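Local coordinates for protein putative fimbrial subunit (Corynebacterium diphtheriae, PDB 4HSQ) that probably serves as the major pilin of the SpaD-type pilus, the fragment here holding its domains D2 and D3, at residues A[110-115]-A[261-266]; A[184-189]-A[200-205]. All blocks are in the same frame, centred on the assembly; numbering follows the deposited sequence.

From the N terminus, the chain first meets the 110-115 loop, which joins strands 100-109 and 117-127. Contact 1 brings this loop against 261-266, the turn leading into strand 264-271, and so closes a long loop of 145 intervening residues. Within that span, contact 2 closes a much shorter loop: the turn at 184-189 folds back on strand 199-206 after ten intervening residues. The two contacts nest and do not cross. Contact 1 sets an N2-type loop beside the calcium site, consistent with the D2-D3 junction, whereas contact 2 packs a turn onto a strand of the prealbumin-like domain. They also touch directly, through a probable hydrogen bond from Val112 N to Asp203 OD1.

Contact 1. Residues A[110-115]-A[261-266]. With CA (calcium ion), chain B.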
# COMPACT_ATOMS: atom_id res chain seq x y z
N LYS A 110 -3.41 -2.66 -6.34
CA LYS A 110 -4.64 -3.33 -6.79
C LYS A 110 -4.94 -4.60 -6.05
O LYS A 110 -6.09 -5.05 -6.02
CB LYS A 110 -4.54 -3.73 -8.29
CG LYS A 110 -4.25 -2.64 -9.26
CD LYS A 110 -4.19 -3.23 -10.67
CE LYS A 110 -2.77 -3.44 -11.13
NZ LYS A 110 -2.72 -4.00 -12.51
N GLU A 111 -3.89 -5.26 -5.56
CA GLU A 111 -4.02 -6.55 -4.89
C GLU A 111 -2.78 -6.89 -4.13
O GLU A 111 -1.73 -6.31 -4.37
CB GLU A 111 -4.24 -7.66 -5.96
CG GLU A 111 -3.08 -7.81 -6.94
CD GLU A 111 -3.20 -8.96 -7.91
OE1 GLU A 111 -3.86 -9.97 -7.59
OE2 GLU A 111 -2.56 -8.87 -8.99
N VAL A 112 -2.89 -7.87 -3.23
CA VAL A 112 -1.72 -8.36 -2.51
C VAL A 112 -0.80 -9.07 -3.52
O VAL A 112 0.40 -8.82 -3.55
CB VAL A 112 -2.18 -9.29 -1.36
CG1 VAL A 112 -1.01 -10.10 -0.78
CG2 VAL A 112 -2.88 -8.49 -0.27
N GLY A 113 -1.36 -9.94 -4.35
CA GLY A 113 -0.52 -10.68 -5.29
C GLY A 113 0.24 -11.82 -4.61
O GLY A 113 -0.21 -12.36 -3.60
N ASN A 114 1.40 -12.17 -5.16
CA ASN A 114 2.12 -13.37 -4.71
C ASN A 114 3.16 -13.16 -3.61
O ASN A 114 3.71 -14.14 -3.11
CB ASN A 114 2.73 -14.09 -5.91
CG ASN A 114 1.68 -14.74 -6.80
OD1 ASN A 114 0.56 -15.06 -6.38
ND2 ASN A 114 2.02 -14.97 -8.06
N THR A 115 3.36 -11.90 -3.16
CA THR A 115 4.24 -11.61 -2.02
C THR A 115 3.55 -10.53 -1.21
O THR A 115 2.90 -9.65 -1.80
CB THR A 115 5.67 -11.16 -2.45
OG1 THR A 115 5.58 -9.97 -3.25
CG2 THR A 115 6.48 -12.27 -3.18
N ASP A 261 -1.70 -19.68 3.25
CA ASP A 261 -0.44 -19.56 2.55
C ASP A 261 0.36 -18.42 3.18
O ASP A 261 -0.06 -17.85 4.20
CB ASP A 261 -0.66 -19.41 1.04
CG ASP A 261 -1.42 -18.18 0.62
OD1 ASP A 261 -1.38 -17.19 1.35
OD2 ASP A 261 -1.97 -18.18 -0.50
N GLU A 262 1.52 -18.11 2.62
CA GLU A 262 2.41 -17.11 3.21
C GLU A 262 1.95 -15.65 2.98
O GLU A 262 2.59 -14.76 3.52
CB GLU A 262 3.86 -17.33 2.70
CG GLU A 262 4.09 -17.04 1.23
CD GLU A 262 3.88 -18.20 0.27
OE1 GLU A 262 3.02 -19.08 0.54
OE2 GLU A 262 4.58 -18.22 -0.77
N VAL A 263 0.84 -15.39 2.21
CA VAL A 263 0.38 -14.00 1.98
C VAL A 263 -1.01 -13.78 2.63
O VAL A 263 -1.61 -12.70 2.48
CB VAL A 263 0.36 -13.60 0.46
CG1 VAL A 263 1.74 -13.72 -0.17
CG2 VAL A 263 -0.67 -14.41 -0.35
N THR A 264 -1.53 -14.82 3.30
CA THR A 264 -2.87 -14.82 3.91
C THR A 264 -2.82 -15.20 5.37
O THR A 264 -2.19 -16.18 5.76
CB THR A 264 -3.80 -15.82 3.17
OG1 THR A 264 -3.67 -15.63 1.75
CG2 THR A 264 -5.28 -15.69 3.58
N LEU A 265 -3.55 -14.45 6.17
CA LEU A 265 -3.78 -14.78 7.55
C LEU A 265 -5.18 -15.35 7.58
O LEU A 265 -6.07 -14.74 7.01
CB LEU A 265 -3.65 -13.55 8.45
CG LEU A 265 -3.64 -13.84 9.95
CD1 LEU A 265 -2.65 -12.92 10.65
CD2 LEU A 265 -5.01 -13.64 10.55
N VAL A 266 -5.36 -16.51 8.20
CA VAL A 266 -6.66 -17.17 8.30
C VAL A 266 -7.15 -17.04 9.74
O VAL A 266 -6.46 -17.40 10.69
CB VAL A 266 -6.64 -18.67 7.84
CG1 VAL A 266 -8.01 -19.33 8.02
CG2 VAL A 266 -6.16 -18.83 6.42
CA CA B . -0.42 -17.42 6.37
O HOH W 1 5.25 -15.40 -1.51
O HOH W 2 -0.92 -16.86 8.73
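Val263 carries the apolar part of this contact, its isopropyl group meeting four consecutive residues, Val112 to Thr115. Val112 CG1 lies 4.0 Å from Val263 CB, and the two valines run antiparallel alongside one another. With Val263 CG1 anti to its own carbonyl carbon (chi1 -59°), that methyl faces the end of the loop, 3.6 Å from Asn114 O and 3.8 Å from Thr115 CA, while CG2 leans on Gly113 O. Valine suits this place because its branch at CB sets both methyls close to the backbone, where each can rest on the main chain of the loop. Gly113 fits because its phi of 77° and psi of -152° would press a side chain against the carbonyl of Val112.

No direct hydrogen bond crosses between the segments; the polar link is a water. Water 1 donates to Asn114 O and to Glu262 OE2 at the exposed border, where a long acidic side chain can reach towards the loop.

Within 261-266, Asp261 OD1 is gripped from opposite faces of its carboxylate plane, by Val263 N at 3.0 Å and by Thr264 OG1 at 2.8 Å. These bonds brace the turn that presents Val263, and Val263 itself has backbone bonding to Lys148 of strand 142-155.

The calcium ion ties down the same turn. Asp261 O and Thr264 O each bind it at 2.2 Å, with water 2 a third ligand; Ile251 O, Glu253 O and Asp260 OD1 complete six. Asp261 to Thr264 form a type I beta turn, and OD1 accepting from Val263 N makes an Asx turn at its start. Calcium therefore binds the carbonyls of the first and last residues of the turn that leads into strand 264-271, consistent with a metal site near the junction of D2 and D3.

Contact 2. Residues A[184-189]-A[200-205]; sequences LTVDGV and FTIDGL
Val186 packs both its methyls onto Ile202, Gly204 and Leu205 of strand 200-205. CG1 is 3.8 Å from Ile202 CG2 and 3.5 Å from Gly204 O; CG2 is 3.7 Å from Leu205 CD2. The rotation about the CA-CB bond (chi1 -176°) turns CG1 toward Ile202 and Gly204 O and CG2 toward Leu205. The side chain lies roughly perpendicular to those of Ile202 and Leu205; methyls make these side-chain contacts, and one methyl also rests on a carbonyl oxygen. Beta-branched Val186 and Ile202 fill the space close to their backbones, whereas leucine branches at CG, one bond further out, so that CD2 of Leu205 reaches Val186 although its side chain does not start out toward it. Leu170 and Trp192 also touch Val186, extending the apolar surroundings into strands 167-173 and 192-193.

Backbone bonds shape the turn itself. Val186 N bonds to Val189 O at 2.8 Å, and Val189 N returns to Val186 O at 3.2 Å, closing a type I' beta turn. Its two central residues have positive phi, which Gly188 adopts easily and Asp187 less readily.

On the strand, a cis peptide joins Asp203 to Gly204. Glycine suits the spot because a side chain there would be crowded by Asp203 OD1. Gly204 O, the oxygen under Val186 CG1, takes part in the backbone bonding to Ile17.

Water 3 bridges Asp187 OD2, at 2.5 Å, and Asp203 O, at 2.6 Å, joining the exposed carboxylate to a strand carbonyl without a direct bond.

Gly204 N is buried without a partner, which probably costs some stability next to the cis peptide. With no direct hydrogen bond between the segments, attachment of the turn rests mainly on dispersion and the exclusion of water around Val186.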
# COMPACT_ATOMS: atom_id res chain seq x y z
N LEU A 184 -14.37 0.00 8.01
CA LEU A 184 -13.45 0.33 6.93
C LEU A 184 -13.93 -0.14 5.58
O LEU A 184 -14.48 -1.23 5.45
CB LEU A 184 -12.08 -0.32 7.21
CG LEU A 184 -11.31 0.14 8.46
CD1 LEU A 184 -10.01 -0.63 8.60
CD2 LEU A 184 -11.01 1.64 8.40
N THR A 185 -13.69 0.67 4.56
CA THR A 185 -13.96 0.31 3.18
C THR A 185 -12.64 -0.16 2.59
O THR A 185 -11.63 0.57 2.61
CB THR A 185 -14.59 1.47 2.39
OG1 THR A 185 -15.85 1.78 2.97
CG2 THR A 185 -14.77 1.12 0.90
N VAL A 186 -12.65 -1.38 2.06
CA VAL A 186 -11.49 -1.98 1.43
C VAL A 186 -11.94 -2.42 0.05
O VAL A 186 -12.79 -3.32 -0.08
CB VAL A 186 -10.83 -3.14 2.24
CG1 VAL A 186 -9.57 -3.64 1.55
CG2 VAL A 186 -10.52 -2.70 3.67
N ASP A 187 -11.37 -1.78 -0.99
CA ASP A 187 -11.65 -2.01 -2.41
C ASP A 187 -13.18 -1.96 -2.68
O ASP A 187 -13.75 -2.94 -3.15
CB ASP A 187 -11.00 -3.33 -2.90
CG ASP A 187 -10.97 -3.50 -4.43
OD1 ASP A 187 -11.52 -2.63 -5.14
OD2 ASP A 187 -10.32 -4.47 -4.90
N GLY A 188 -13.80 -0.85 -2.31
CA GLY A 188 -15.23 -0.57 -2.48
C GLY A 188 -16.21 -1.36 -1.62
O GLY A 188 -17.43 -1.20 -1.78
N VAL A 189 -15.71 -2.19 -0.70
CA VAL A 189 -16.55 -3.07 0.15
C VAL A 189 -16.36 -2.72 1.63
O VAL A 189 -15.23 -2.57 2.06
CB VAL A 189 -16.18 -4.55 -0.15
CG1 VAL A 189 -16.94 -5.50 0.75
CG2 VAL A 189 -16.44 -4.90 -1.61
N PHE A 200 -14.68 -15.90 3.41
CA PHE A 200 -14.51 -14.73 2.54
C PHE A 200 -13.07 -14.34 2.72
O PHE A 200 -12.48 -14.68 3.75
CB PHE A 200 -15.47 -13.55 2.83
CG PHE A 200 -15.33 -12.91 4.19
CD1 PHE A 200 -14.32 -11.99 4.44
CD2 PHE A 200 -16.22 -13.21 5.21
CE1 PHE A 200 -14.20 -11.39 5.70
CE2 PHE A 200 -16.11 -12.60 6.47
CZ PHE A 200 -15.09 -11.71 6.71
N THR A 201 -12.50 -13.63 1.74
CA THR A 201 -11.13 -13.15 1.86
C THR A 201 -11.13 -11.66 1.54
O THR A 201 -11.69 -11.24 0.52
CB THR A 201 -10.19 -13.95 0.92
OG1 THR A 201 -10.19 -15.32 1.33
CG2 THR A 201 -8.76 -13.44 0.97
N ILE A 202 -10.50 -10.87 2.41
CA ILE A 202 -10.31 -9.45 2.17
C ILE A 202 -8.92 -9.33 1.56
O ILE A 202 -7.92 -9.59 2.24
CB ILE A 202 -10.47 -8.57 3.46
CG1 ILE A 202 -11.79 -8.84 4.19
CG2 ILE A 202 -10.27 -7.07 3.13
CD1 ILE A 202 -11.95 -8.12 5.54
N ASP A 203 -8.86 -9.00 0.27
CA ASP A 203 -7.63 -8.74 -0.46
C ASP A 203 -7.55 -7.20 -0.67
O ASP A 203 -8.17 -6.66 -1.59
CB ASP A 203 -7.61 -9.54 -1.79
CG ASP A 203 -6.32 -9.41 -2.59
OD1 ASP A 203 -5.48 -8.56 -2.23
OD2 ASP A 203 -6.14 -10.17 -3.55
N GLY A 204 -6.91 -6.47 0.24
CA GLY A 204 -6.07 -6.94 1.34
C GLY A 204 -5.79 -5.77 2.24
O GLY A 204 -6.23 -4.65 1.96
N LEU A 205 -5.03 -6.00 3.31
CA LEU A 205 -4.81 -4.98 4.31
C LEU A 205 -3.36 -4.67 4.50
O LEU A 205 -2.52 -5.55 4.35
CB LEU A 205 -5.41 -5.44 5.66
CG LEU A 205 -6.88 -5.89 5.66
CD1 LEU A 205 -7.27 -6.48 7.03
CD2 LEU A 205 -7.81 -4.72 5.25
O HOH W 3 -9.95 -6.58 -3.54